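Local coordinates for phosphate ABC transporter, periplasmic phosphate-binding protein (Borrelia burgdorferi, PDB 4N13) that binds inorganic phosphate with micromolar affinity as the solute-binding lipoprotein of the PstSACB ABC transporter, which imports phosphate, at residues F91-E96 with H182-I187; D125-F130 with Q159-G164; I131-S136 with K168-V173. One frame throughout, in Å; residues are numbered along the deposited sequence. Where two conformers were deposited one is given.

Contact 1: F91-E96 with H182-I187; sequences FITSPE and HSIGYI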
ATOM      1  N   PHE A  91       0.916  11.746  -2.597  1.00  5.27           N
ATOM      2  CA  PHE A  91       2.013  12.679  -2.784  1.00  5.65           C
ATOM      3  C   PHE A  91       1.591  14.083  -2.375  1.00  5.09           C
ATOM      4  O   PHE A  91       0.536  14.582  -2.794  1.00  6.84           O
ATOM      5  CB  PHE A  91       2.492  12.623  -4.229  1.00  6.19           C
ATOM      6  CG  PHE A  91       3.328  11.403  -4.489  1.00  7.71           C
ATOM      7  CD1 PHE A  91       4.706  11.477  -4.388  1.00  8.43           C
ATOM      8  CD2 PHE A  91       2.755  10.170  -4.715  1.00 10.38           C
ATOM      9  CE1 PHE A  91       5.508  10.352  -4.571  1.00 10.81           C
ATOM     10  CE2 PHE A  91       3.565   9.031  -4.891  1.00 11.81           C
ATOM     11  CZ  PHE A  91       4.927   9.153  -4.828  1.00 10.68           C
ATOM     12  N   ILE A  92       2.412  14.699  -1.544  1.00  5.94           N
ATOM     13  CA  ILE A  92       2.154  16.030  -1.029  1.00  6.38           C
ATOM     14  C   ILE A  92       3.261  16.973  -1.463  1.00  6.48           C
ATOM     15  O   ILE A  92       4.426  16.568  -1.631  1.00  7.29           O
ATOM     16  CB  ILE A  92       2.011  16.060   0.506  1.00  7.33           C
ATOM     17  CG1 ILE A  92       3.198  15.416   1.210  1.00  8.66           C
ATOM     18  CG2 ILE A  92       0.712  15.349   0.908  1.00  8.42           C
ATOM     19  CD1 ILE A  92       3.239  15.704   2.689  1.00  9.14           C
ATOM     20  N   THR A  93       2.891  18.237  -1.670  1.00  6.78           N
ATOM     21  CA  THR A  93       3.861  19.241  -2.057  1.00  7.34           C
ATOM     22  C   THR A  93       3.716  20.471  -1.206  1.00  7.76           C
ATOM     23  O   THR A  93       2.680  20.728  -0.578  1.00  7.55           O
ATOM     24  CB  THR A  93       3.741  19.658  -3.547  1.00  9.95           C
ATOM     25  OG1 THR A  93       2.578  20.453  -3.744  1.00 12.01           O
ATOM     26  CG2 THR A  93       3.706  18.461  -4.468  1.00 10.48           C
ATOM     27  N   SER A  94       4.760  21.284  -1.224  1.00  7.18           N
ATOM     28  CA  SER A  94       4.633  22.610  -0.644  1.00  9.14           C
ATOM     29  C   SER A  94       3.622  23.451  -1.441  1.00 10.48           C
ATOM     30  O   SER A  94       3.371  23.186  -2.605  1.00 11.90           O
ATOM     31  CB  SER A  94       5.993  23.262  -0.534  1.00 12.45           C
ATOM     32  OG  SER A  94       6.655  23.218  -1.755  1.00 12.51           O
ATOM     33  N   PRO A  95       2.994  24.429  -0.785  1.00 12.77           N
ATOM     34  CA  PRO A  95       1.818  25.028  -1.423  1.00 16.51           C
ATOM     35  C   PRO A  95       2.093  26.084  -2.493  1.00 18.22           C
ATOM     36  O   PRO A  95       1.154  26.569  -3.099  1.00 21.93           O
ATOM     37  CB  PRO A  95       1.053  25.645  -0.242  1.00 18.30           C
ATOM     38  CG  PRO A  95       2.089  25.882   0.805  1.00 16.30           C
ATOM     39  CD  PRO A  95       3.107  24.787   0.639  1.00 14.73           C
ATOM     40  N   GLU A  96       3.356  26.444  -2.686  0.50 18.05           N
ATOM     41  CA  GLU A  96       3.695  27.482  -3.648  0.50 19.71           C
ATOM     42  C   GLU A  96       3.919  26.910  -5.043  0.50 22.00           C
ATOM     43  O   GLU A  96       3.909  27.657  -6.022  0.50 23.95           O
ATOM     44  CB  GLU A  96       4.894  28.316  -3.172  0.50 20.02           C
ATOM     45  CG  GLU A  96       6.270  27.800  -3.569  0.50 19.66           C
ATOM     46  CD  GLU A  96       6.719  26.586  -2.769  0.50 19.29           C
ATOM     47  OE1 GLU A  96       7.833  26.630  -2.197  0.50 18.59           O
ATOM     48  OE2 GLU A  96       5.985  25.578  -2.739  0.50 20.62           O
ATOM     49  N   HIS A 182       9.454  24.320  -2.587  1.00  8.03           N
ATOM     50  CA  HIS A 182       9.344  23.581  -3.839  1.00  8.68           C
ATOM     51  C   HIS A 182       9.563  22.093  -3.672  1.00  8.30           C
ATOM     52  O   HIS A 182      10.230  21.462  -4.488  1.00  8.64           O
ATOM     53  CB  HIS A 182      10.308  24.173  -4.856  1.00 12.96           C
ATOM     54  CG  HIS A 182      10.077  25.633  -5.093  1.00 16.86           C
ATOM     55  ND1 HIS A 182      10.996  26.602  -4.757  1.00 19.51           N
ATOM     56  CD2 HIS A 182       9.017  26.288  -5.626  1.00 21.60           C
ATOM     57  CE1 HIS A 182      10.518  27.792  -5.075  1.00 19.84           C
ATOM     58  NE2 HIS A 182       9.318  27.630  -5.606  1.00 22.22           N
ATOM     59  N   SER A 183       8.952  21.524  -2.634  1.00  6.67           N
ATOM     60  CA  SER A 183       9.220  20.167  -2.217  1.00  6.02           C
ATOM     61  C   SER A 183       8.058  19.233  -2.505  1.00  5.41           C
ATOM     62  O   SER A 183       6.918  19.650  -2.695  1.00  6.56           O
ATOM     63  CB  SER A 183       9.586  20.138  -0.734  1.00  6.61           C
ATOM     64  OG  SER A 183       8.509  20.547   0.042  1.00  7.95           O
ATOM     65  N   ILE A 184       8.391  17.949  -2.551  1.00  5.78           N
ATOM     66  CA  ILE A 184       7.438  16.874  -2.779  1.00  5.09           C
ATOM     67  C   ILE A 184       7.882  15.668  -1.947  1.00  5.84           C
ATOM     68  O   ILE A 184       9.070  15.323  -1.916  1.00  6.36           O
ATOM     69  CB  ILE A 184       7.299  16.507  -4.291  1.00  6.67           C
ATOM     70  CG1 ILE A 184       6.290  15.368  -4.479  1.00  6.89           C
ATOM     71  CG2 ILE A 184       8.653  16.167  -4.934  1.00  7.19           C
ATOM     72  CD1 ILE A 184       5.937  15.128  -5.931  1.00  7.85           C
ATOM     73  N   GLY A 185       6.918  15.016  -1.308  1.00  5.55           N
ATOM     74  CA  GLY A 185       7.140  13.794  -0.556  1.00  5.81           C
ATOM     75  C   GLY A 185       5.944  12.872  -0.657  1.00  5.17           C
ATOM     76  O   GLY A 185       4.935  13.226  -1.278  1.00  6.26           O
ATOM     77  N   TYR A 186       6.035  11.707  -0.025  1.00  5.91           N
ATOM     78  CA  TYR A 186       4.927  10.761  -0.018  1.00  6.22           C
ATOM     79  C   TYR A 186       4.635  10.252   1.368  1.00  6.64           C
ATOM     80  O   TYR A 186       5.532  10.066   2.182  1.00  6.48           O
ATOM     81  CB  TYR A 186       5.160   9.579  -0.955  1.00  6.70           C
ATOM     82  CG  TYR A 186       6.458   8.815  -0.782  1.00  6.72           C
ATOM     83  CD1 TYR A 186       6.557   7.773   0.135  1.00  7.52           C
ATOM     84  CD2 TYR A 186       7.572   9.119  -1.538  1.00  6.50           C
ATOM     85  CE1 TYR A 186       7.722   7.072   0.287  1.00  7.65           C
ATOM     86  CE2 TYR A 186       8.752   8.409  -1.382  1.00  6.88           C
ATOM     87  CZ  TYR A 186       8.818   7.380  -0.460  1.00  7.78           C
ATOM     88  OH  TYR A 186       9.954   6.619  -0.294  1.00  8.48           O
ATOM     89  N   ILE A 187       3.347  10.064   1.635  1.00  5.72           N
ATOM     90  CA  ILE A 187       2.837   9.628   2.929  1.00  5.66           C
ATOM     91  C   ILE A 187       1.696   8.638   2.750  1.00  5.58           C
ATOM     92  O   ILE A 187       1.066   8.596   1.703  1.00  6.23           O
ATOM     93  CB  ILE A 187       2.352  10.831   3.804  1.00  7.04           C
ATOM     94  CG1 ILE A 187       1.218  11.581   3.103  1.00  7.44           C
ATOM     95  CG2 ILE A 187       3.507  11.743   4.164  1.00  7.49           C
ATOM     96  CD1 ILE A 187       0.679  12.787   3.876  1.00  9.29           C
TER
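Phe91 and Tyr186 project together from the same side of the sheet, and the CB of Tyr186 sits over one face of the Phe91 ring, 3.9 Å from its centroid, in a CH-pi contact. The two rings are inclined at 56° with centroids 5.8 Å apart, an oblique pairing. Thr93 and Ile184 share this side, which helices 104-111 and 138-151 cover. On the other side Ile92 crosses Ile187 at about a right angle, CG2 meeting CD1 at 3.9 Å; Ile92 CG1 lies between backbone N and carbonyl carbon (chi1 53°), which leaves CG2 beside the N and directed at Ile187. The backbones form an antiparallel ladder inside one lobe of the periplasmic-binding-protein fold, with Ile92 and Gly185 as its hydrogen-bonded pair (Ile92 N to Gly185 O, 2.9 Å). Beyond Thr93 the backbone keeps one more bond, Ser94 N to Ser183 O at 3.1 Å, and polar side chains join it. Ser183 N donates to Ser94 OG at 3.0 Å. In one of the two modelled conformers of Glu96, OE2 accepts from that hydroxyl, while OE1 accepts from His182 N at 2.8 Å and rests over the imidazole.

Contact 2: D125-F130 with Q159-G164; sequences DAKINF and QFRQDG. With EDO (1,2-ethanediol), chain F.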
ATOM      1  N   ASP A 125       9.990  27.770 -12.673  1.00 18.13           N
ATOM      2  CA  ASP A 125      11.425  27.570 -12.663  1.00 19.87           C
ATOM      3  C   ASP A 125      11.895  27.487 -11.220  1.00 18.09           C
ATOM      4  O   ASP A 125      12.162  28.507 -10.561  1.00 20.87           O
ATOM      5  CB  ASP A 125      12.114  28.729 -13.374  1.00 23.55           C
ATOM      6  CG  ASP A 125      13.612  28.540 -13.495  1.00 26.78           C
ATOM      7  OD1 ASP A 125      14.119  27.453 -13.140  1.00 27.80           O
ATOM      8  OD2 ASP A 125      14.275  29.492 -13.979  1.00 31.16           O
ATOM      9  N   ALA A 126      11.977  26.256 -10.736  1.00 15.00           N
ATOM     10  CA  ALA A 126      12.350  25.987  -9.356  1.00 14.68           C
ATOM     11  C   ALA A 126      12.850  24.564  -9.256  1.00 13.75           C
ATOM     12  O   ALA A 126      12.192  23.640  -9.707  1.00 12.75           O
ATOM     13  CB  ALA A 126      11.165  26.187  -8.436  1.00 15.96           C
ATOM     14  N   LYS A 127      14.030  24.396  -8.675  1.00 13.09           N
ATOM     15  CA  LYS A 127      14.588  23.080  -8.444  1.00 13.38           C
ATOM     16  C   LYS A 127      13.635  22.310  -7.526  1.00 11.36           C
ATOM     17  O   LYS A 127      13.035  22.874  -6.610  1.00 12.16           O
ATOM     18  CB  LYS A 127      15.965  23.216  -7.801  1.00 17.16           C
ATOM     19  CG  LYS A 127      16.672  21.919  -7.490  1.00 22.05           C
ATOM     20  CD  LYS A 127      17.386  21.376  -8.721  1.00 26.99           C
ATOM     21  CE  LYS A 127      18.168  20.114  -8.406  1.00 27.57           C
ATOM     22  NZ  LYS A 127      18.862  19.599  -9.598  1.00 27.09           N
ATOM     23  N   ILE A 128      13.462  21.022  -7.799  1.00  8.57           N
ATOM     24  CA  ILE A 128      12.611  20.166  -6.977  1.00  7.70           C
ATOM     25  C   ILE A 128      13.410  19.666  -5.777  1.00  7.49           C
ATOM     26  O   ILE A 128      14.468  19.050  -5.939  1.00  8.70           O
ATOM     27  CB  ILE A 128      12.119  18.947  -7.778  1.00  8.19           C
ATOM     28  CG1 ILE A 128      11.315  19.407  -8.994  1.00  9.26           C
ATOM     29  CG2 ILE A 128      11.302  18.014  -6.888  1.00  9.27           C
ATOM     30  CD1 ILE A 128      10.791  18.283  -9.869  1.00  9.91           C
ATOM     31  N   ASN A 129      12.877  19.893  -4.583  1.00  6.69           N
ATOM     32  CA  ASN A 129      13.402  19.287  -3.375  1.00  6.74           C
ATOM     33  C   ASN A 129      12.588  18.038  -3.060  1.00  6.42           C
ATOM     34  O   ASN A 129      11.465  18.106  -2.559  1.00  8.60           O
ATOM     35  CB  ASN A 129      13.354  20.283  -2.224  1.00  7.13           C
ATOM     36  CG  ASN A 129      14.431  21.304  -2.322  1.00  8.00           C
ATOM     37  OD1 ASN A 129      15.598  20.960  -2.521  1.00  9.78           O
ATOM     38  ND2 ASN A 129      14.068  22.575  -2.195  1.00  7.94           N
ATOM     39  N   PHE A 130      13.151  16.895  -3.408  1.00  7.54           N
ATOM     40  CA  PHE A 130      12.512  15.608  -3.195  1.00  7.00           C
ATOM     41  C   PHE A 130      12.794  15.121  -1.785  1.00  7.42           C
ATOM     42  O   PHE A 130      13.960  14.970  -1.393  1.00  8.67           O
ATOM     43  CB  PHE A 130      13.050  14.613  -4.223  1.00  8.59           C
ATOM     44  CG  PHE A 130      12.688  13.189  -3.947  1.00  9.28           C
ATOM     45  CD1 PHE A 130      11.388  12.839  -3.602  1.00  8.38           C
ATOM     46  CD2 PHE A 130      13.644  12.186  -4.079  1.00  9.29           C
ATOM     47  CE1 PHE A 130      11.060  11.507  -3.358  1.00  9.56           C
ATOM     48  CE2 PHE A 130      13.308  10.850  -3.860  1.00  9.70           C
ATOM     49  CZ  PHE A 130      12.021  10.516  -3.501  1.00  9.97           C
ATOM     50  N   GLN A 159      16.019   3.406  -9.563  1.00 15.82           N
ATOM     51  CA  GLN A 159      16.573   3.764  -8.280  1.00 14.92           C
ATOM     52  C   GLN A 159      16.160   5.188  -7.951  1.00 12.26           C
ATOM     53  O   GLN A 159      16.004   6.022  -8.841  1.00 12.12           O
ATOM     54  CB  GLN A 159      18.093   3.649  -8.315  1.00 18.28           C
ATOM     55  CG  GLN A 159      18.587   2.240  -8.599  1.00 22.56           C
ATOM     56  CD  GLN A 159      17.976   1.189  -7.673  1.00 26.49           C
ATOM     57  OE1 GLN A 159      17.875   1.393  -6.457  1.00 28.69           O
ATOM     58  NE2 GLN A 159      17.563   0.057  -8.248  1.00 26.53           N
ATOM     59  N   PHE A 160      15.968   5.466  -6.670  1.00 11.90           N
ATOM     60  CA  PHE A 160      15.604   6.806  -6.248  1.00 11.45           C
ATOM     61  C   PHE A 160      16.758   7.788  -6.494  1.00 11.48           C
ATOM     62  O   PHE A 160      17.939   7.446  -6.358  1.00 13.07           O
ATOM     63  CB  PHE A 160      15.270   6.822  -4.755  1.00 10.64           C
ATOM     64  CG  PHE A 160      13.901   6.286  -4.399  1.00  9.35           C
ATOM     65  CD1 PHE A 160      12.762   7.005  -4.656  1.00  9.14           C
ATOM     66  CD2 PHE A 160      13.784   5.069  -3.756  1.00 10.33           C
ATOM     67  CE1 PHE A 160      11.523   6.518  -4.277  1.00  9.89           C
ATOM     68  CE2 PHE A 160      12.555   4.593  -3.378  1.00  9.14           C
ATOM     69  CZ  PHE A 160      11.423   5.330  -3.633  1.00 10.21           C
ATOM     70  N   ARG A 161      16.384   9.017  -6.850  1.00 11.75           N
ATOM     71  CA  ARG A 161      17.285  10.165  -6.867  1.00 12.49           C
ATOM     72  C   ARG A 161      18.105  10.118  -5.593  1.00 14.73           C
ATOM     73  O   ARG A 161      17.560  10.019  -4.506  1.00 15.23           O
ATOM     74  CB  ARG A 161      16.452  11.454  -6.951  1.00 13.41           C
ATOM     75  CG  ARG A 161      17.251  12.714  -6.972  1.00 13.56           C
ATOM     76  CD  ARG A 161      16.354  13.921  -7.126  1.00 13.27           C
ATOM     77  NE  ARG A 161      17.131  15.124  -6.839  1.00 15.91           N
ATOM     78  CZ  ARG A 161      16.636  16.359  -6.775  1.00 15.39           C
ATOM     79  NH1 ARG A 161      15.347  16.572  -7.000  1.00 13.40           N
ATOM     80  NH2 ARG A 161      17.435  17.377  -6.460  1.00 18.78           N
ATOM     81  N   GLN A 162      19.424  10.164  -5.729  1.00 16.88           N
ATOM     82  CA  GLN A 162      20.304   9.863  -4.604  1.00 18.69           C
ATOM     83  C   GLN A 162      20.455  11.011  -3.613  1.00 19.10           C
ATOM     84  O   GLN A 162      20.793  10.776  -2.456  1.00 20.51           O
ATOM     85  CB  GLN A 162      21.669   9.381  -5.108  1.00 22.38           C
ATOM     86  CG  GLN A 162      21.620   7.991  -5.734  1.00 27.25           C
ATOM     87  CD  GLN A 162      21.121   6.920  -4.762  1.00 30.37           C
ATOM     88  OE1 GLN A 162      21.812   6.558  -3.800  1.00 32.38           O
ATOM     89  NE2 GLN A 162      19.922   6.404  -5.015  1.00 30.92           N
ATOM     90  N   ASP A 163      20.182  12.242  -4.048  1.00 17.94           N
ATOM     91  CA  ASP A 163      20.258  13.383  -3.152  1.00 19.50           C
ATOM     92  C   ASP A 163      18.892  13.799  -2.601  1.00 18.88           C
ATOM     93  O   ASP A 163      18.671  14.972  -2.311  1.00 22.48           O
ATOM     94  CB  ASP A 163      20.948  14.577  -3.828  1.00 21.86           C
ATOM     95  CG  ASP A 163      20.184  15.104  -5.020  1.00 23.54           C
ATOM     96  OD1 ASP A 163      19.574  14.290  -5.737  1.00 25.13           O
ATOM     97  OD2 ASP A 163      20.196  16.338  -5.247  1.00 25.53           O
ATOM     98  N   GLY A 164      17.988  12.848  -2.415  1.00 17.36           N
ATOM     99  CA  GLY A 164      16.756  13.136  -1.703  1.00 15.40           C
ATOM    100  C   GLY A 164      17.004  13.469  -0.238  1.00 14.41           C
ATOM    101  O   GLY A 164      18.016  13.066   0.338  1.00 17.38           O
TER
HETATM  102  C1  EDO F 305      18.014   7.762  -1.505  1.00 22.01           C
HETATM  103  O1  EDO F 305      16.915   6.845  -1.415  1.00 21.58           O
HETATM  104  C2  EDO F 305      17.594   9.194  -1.178  1.00 20.34           C
HETATM  105  O2  EDO F 305      16.545   9.639  -2.043  1.00 16.76           O
HETATM  106  O   HOH W   1      16.056  16.559  -3.521  1.00 19.27           O
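Arg161 reaches Ile128 because its side chain is stretched out, CG anti to the backbone N (chi1 180°) and every later bond near trans as far as NE; Phe130 CG takes a similar anti position (chi1 168°), and the Phe130 ring and the arginine chain run alongside in opposite senses. The contact joins the start of strand 129-133 and the loop before it, in one lobe of the periplasmic-binding-protein fold, to a type I beta turn running from Arg161 to Gly164. Arg161 NH1 donates to Ile128 O at 2.8 Å, approaching from above the carbonyl plane. The same guanidinium grips Asp163 side-on, NE to OD1 at 2.8 Å and NH2 to OD2 at 3.2 Å, which fixes its rotation and ties two residues of the turn by a salt bridge. Lys127 CE packs 3.4 Å from Arg161 NH2, while its ammonium bonds to Gln116; Asp163 would partly offset the gathering of positive charge. Just before the turn, Phe160 crosses Phe130 at about a right angle and brings CD1 to the edge of that ring, 3.8 Å from CZ. Phe160 also meets Tyr140 of helix 138-151. A water accepts from Phe130 N and donates to Asp163 O, lying over the guanidinium face. The ethanediol, probably from the crystallisation liquor, binds the turn's first carbonyl, its O2 donating to Arg161 O at 2.7 Å.

Contact 3: I131-S136 with K168-V173; sequences INRDSS and KSNGEV. With SO4 (sulfate ion), chain C; SO4 (sulfate ion), chain B; EDO (1,2-ethanediol), chain F.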
ATOM      1  N   ILE A 131      11.726  14.850  -1.033  1.00  6.30           N
ATOM      2  CA  ILE A 131      11.803  14.331   0.330  1.00  6.61           C
ATOM      3  C   ILE A 131      11.475  12.848   0.238  1.00  6.53           C
ATOM      4  O   ILE A 131      10.384  12.473  -0.189  1.00  7.66           O
ATOM      5  CB  ILE A 131      10.798  15.037   1.230  1.00  6.77           C
ATOM      6  CG1 ILE A 131      11.114  16.547   1.275  1.00  8.67           C
ATOM      7  CG2 ILE A 131      10.809  14.435   2.619  1.00  7.56           C
ATOM      8  CD1 ILE A 131       9.946  17.401   1.769  1.00  8.34           C
ATOM      9  N   ASN A 132      12.450  12.009   0.564  1.00  7.88           N
ATOM     10  CA  ASN A 132      12.302  10.567   0.488  1.00  7.09           C
ATOM     11  C   ASN A 132      12.204   9.962   1.875  1.00  7.81           C
ATOM     12  O   ASN A 132      12.558  10.588   2.865  1.00  8.71           O
ATOM     13  CB  ASN A 132      13.489   9.958  -0.261  1.00  7.71           C
ATOM     14  CG  ASN A 132      13.160   8.621  -0.918  1.00  8.12           C
ATOM     15  OD1 ASN A 132      12.038   8.152  -0.885  1.00  8.72           O
ATOM     16  ND2 ASN A 132      14.167   8.001  -1.519  1.00  9.87           N
ATOM     17  N   ARG A 133      11.679   8.753   1.941  1.00  8.24           N
ATOM     18  CA  ARG A 133      11.708   7.961   3.156  1.00  7.89           C
ATOM     19  C   ARG A 133      12.978   7.121   3.249  1.00  9.68           C
ATOM     20  O   ARG A 133      13.660   6.882   2.263  1.00 10.81           O
ATOM     21  CB  ARG A 133      10.463   7.057   3.246  1.00  8.27           C
ATOM     22  CG  ARG A 133       9.201   7.816   3.536  1.00  9.33           C
ATOM     23  CD  ARG A 133       9.209   8.494   4.916  1.00  9.85           C
ATOM     24  NE  ARG A 133       9.587   7.558   5.962  1.00  9.20           N
ATOM     25  CZ  ARG A 133       8.781   6.656   6.512  1.00  9.79           C
ATOM     26  NH1 ARG A 133       7.511   6.575   6.171  1.00 10.34           N
ATOM     27  NH2 ARG A 133       9.246   5.819   7.413  1.00 11.01           N
ATOM     28  N   ASP A 134      13.271   6.682   4.464  1.00 10.99           N
ATOM     29  CA  ASP A 134      14.393   5.795   4.726  1.00 11.69           C
ATOM     30  C   ASP A 134      14.173   4.445   4.035  1.00 11.53           C
ATOM     31  O   ASP A 134      13.044   3.954   3.931  1.00 10.61           O
ATOM     32  CB  ASP A 134      14.552   5.625   6.236  1.00 13.38           C
ATOM     33  CG  ASP A 134      13.321   5.053   6.890  1.00 14.04           C
ATOM     34  OD1 ASP A 134      12.262   5.725   6.906  1.00 12.89           O
ATOM     35  OD2 ASP A 134      13.426   3.913   7.397  1.00 19.27           O
ATOM     36  N   SER A 135      15.257   3.850   3.558  0.72 12.70           N
ATOM     37  CA  SER A 135      15.160   2.689   2.688  0.72 14.43           C
ATOM     38  C   SER A 135      14.679   1.438   3.403  0.72 15.41           C
ATOM     39  O   SER A 135      14.285   0.478   2.756  0.72 16.88           O
ATOM     40  CB  SER A 135      16.505   2.430   2.020  0.72 16.04           C
ATOM     41  OG  SER A 135      17.488   2.176   2.996  0.72 18.75           O
ATOM     42  N   SER A 136      14.699   1.449   4.729  0.72 14.24           N
ATOM     43  CA  SER A 136      14.175   0.330   5.509  0.72 16.98           C
ATOM     44  C   SER A 136      12.648   0.339   5.641  0.72 15.08           C
ATOM     45  O   SER A 136      12.057  -0.654   6.059  0.72 16.87           O
ATOM     46  CB  SER A 136      14.791   0.340   6.911  0.72 20.27           C
ATOM     47  OG  SER A 136      16.196   0.149   6.862  0.72 23.63           O
ATOM     48  N   LYS A 168      12.274   9.791   8.417  1.00  8.77           N
ATOM     49  CA  LYS A 168      12.044   8.456   8.968  1.00  9.86           C
ATOM     50  C   LYS A 168      10.618   8.170   9.438  1.00  8.94           C
ATOM     51  O   LYS A 168      10.371   7.197  10.139  1.00 11.27           O
ATOM     52  CB  LYS A 168      13.026   8.199  10.112  1.00 12.81           C
ATOM     53  CG  LYS A 168      14.474   8.103   9.622  1.00 16.00           C
ATOM     54  CD  LYS A 168      15.441   7.623  10.678  1.00 21.52           C
ATOM     55  CE  LYS A 168      16.204   8.770  11.299  1.00 25.85           C
ATOM     56  NZ  LYS A 168      17.448   8.310  11.992  1.00 28.78           N
ATOM     57  N   SER A 169       9.680   9.010   9.031  1.00  8.69           N
ATOM     58  CA  SER A 169       8.288   8.802   9.383  1.00  8.49           C
ATOM     59  C   SER A 169       7.359   9.604   8.477  1.00  7.95           C
ATOM     60  O   SER A 169       7.779  10.591   7.850  1.00  7.89           O
ATOM     61  CB  SER A 169       8.014   9.239  10.826  1.00  8.83           C
ATOM     62  OG  SER A 169       8.243  10.637  10.956  1.00  9.61           O
ATOM     63  N   ASN A 170       6.093   9.208   8.443  1.00  8.57           N
ATOM     64  CA  ASN A 170       5.072   9.974   7.742  1.00  8.58           C
ATOM     65  C   ASN A 170       4.943  11.384   8.289  1.00  8.54           C
ATOM     66  O   ASN A 170       4.868  12.339   7.521  1.00  8.14           O
ATOM     67  CB  ASN A 170       3.714   9.266   7.820  1.00  9.35           C
ATOM     68  CG  ASN A 170       3.659   8.045   6.929  1.00  9.63           C
ATOM     69  OD1 ASN A 170       3.580   8.166   5.709  1.00  9.71           O
ATOM     70  ND2 ASN A 170       3.730   6.866   7.523  1.00 11.30           N
ATOM     71  N   GLY A 171       4.902  11.522   9.611  1.00  7.60           N
ATOM     72  CA  GLY A 171       4.761  12.837  10.210  1.00  8.07           C
ATOM     73  C   GLY A 171       5.910  13.760   9.848  1.00  7.65           C
ATOM     74  O   GLY A 171       5.723  14.961   9.600  1.00  8.89           O
ATOM     75  N   GLU A 172       7.113  13.208   9.776  1.00  7.48           N
ATOM     76  CA  GLU A 172       8.250  14.019   9.368  1.00  8.02           C
ATOM     77  C   GLU A 172       8.234  14.393   7.884  1.00  6.73           C
ATOM     78  O   GLU A 172       8.749  15.453   7.530  1.00  7.96           O
ATOM     79  CB  GLU A 172       9.589  13.373   9.738  1.00  9.53           C
ATOM     80  CG  GLU A 172      10.806  14.248   9.468  1.00 11.17           C
ATOM     81  CD  GLU A 172      10.702  15.673   9.973  1.00 12.68           C
ATOM     82  OE1 GLU A 172       9.990  15.952  10.963  1.00 13.53           O
ATOM     83  OE2 GLU A 172      11.368  16.526   9.350  1.00 15.49           O
ATOM     84  N   VAL A 173       7.671  13.565   7.009  1.00  6.46           N
ATOM     85  CA  VAL A 173       7.490  14.021   5.627  1.00  6.12           C
ATOM     86  C   VAL A 173       6.641  15.291   5.605  1.00  6.21           C
ATOM     87  O   VAL A 173       6.957  16.246   4.902  1.00  6.43           O
ATOM     88  CB  VAL A 173       6.859  12.948   4.701  1.00  6.09           C
ATOM     89  CG1 VAL A 173       6.667  13.535   3.296  1.00  6.86           C
ATOM     90  CG2 VAL A 173       7.694  11.706   4.623  1.00  7.20           C
TER
HETATM   91  S   SO4 C 302      12.178  11.454  11.681  0.70  9.61           S
HETATM   92  O1  SO4 C 302      12.851  11.753  10.392  0.70  9.11           O
HETATM   93  O2  SO4 C 302      11.792  12.684  12.329  0.70  9.17           O
HETATM   94  O3  SO4 C 302      10.956  10.674  11.484  0.70  9.50           O
HETATM   95  O4  SO4 C 302      13.127  10.733  12.561  0.70 11.14           O
HETATM   96  S   SO4 B 301       6.264   3.259   7.327  0.80 17.70           S
HETATM   97  O1  SO4 B 301       5.734   4.489   6.745  0.80 27.60           O
HETATM   98  O2  SO4 B 301       5.227   2.751   8.210  0.80 18.86           O
HETATM   99  O3  SO4 B 301       6.503   2.329   6.243  0.80 26.40           O
HETATM  100  O4  SO4 B 301       7.469   3.617   8.041  0.80 20.50           O
HETATM  101  C1  EDO F 305      18.014   7.762  -1.505  1.00 22.01           C
HETATM  102  O1  EDO F 305      16.915   6.845  -1.415  1.00 21.58           O
HETATM  103  C2  EDO F 305      17.594   9.194  -1.178  1.00 20.34           C
HETATM  104  O2  EDO F 305      16.545   9.639  -2.043  1.00 16.76           O
HETATM  105  O   HOH W   2       5.942   8.047   4.184  1.00 11.03           O
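Ile131 meets Val173 through methyl groups, CG2 to CG1 at 4.3 Å, where strand 129-133 packs against the start of helix 170-179 in a lobe of the class II binding-protein fold. Asn132 turns the other way: its OD1 bonds to Tyr186, and its ND2 donates to the ethanediol. Arg133 carries most of the contact. Bends at chi2 and chi3 (-64° and -50°) fold its chain back over the helix start, with CD 3.6 Å from Val173 CG2 and Ser169 N above one face of the guanidinium. Its NE bonds to Val167 O. Two nitrogens hold a sulfate, probably from the crystallisation liquor, NH1 to O1 at 2.8 Å and NH2 to O4 at 2.9 Å; with Ser137 and Ser139 close to Arg133, this is consistent with an anion in the phosphate site. Asp134 faces Lys168 and accepts from Arg133 NH2 on the syn lone pair of OD1, at 3.1 Å, a salt bridge. On the other segment Ser169 is the helix N-cap, its OG accepting from Glu172 N and donating to a second sulfate. Asn170 OD1 accepts from Gly188 N and from a water, 2.8 Å away, that itself accepts from Arg133 NH1.

All three contacts draw on two neighbouring strands of one sheet, 129-133 and 183-188. Contact 1 and contact 2, with centres about 12 Å apart, join where these strands run side by side: Ile184 N lies 3.1 Å from Asn129 O, probably hydrogen-bonded. Contact 3 continues along strand 129-133, its centre about 14 Å from that of contact 2 and about 13 Å from that of contact 1. There the same parallel pairing places Ile184 O 2.8 Å from Ile131 N. One ethanediol bridges contacts 2 and 3. Arg133 comes within about 3 Å of Ser137, and Tyr186 within about 4 Å of Ser139, side chain to side chain; both serines are phosphate ligands by similarity.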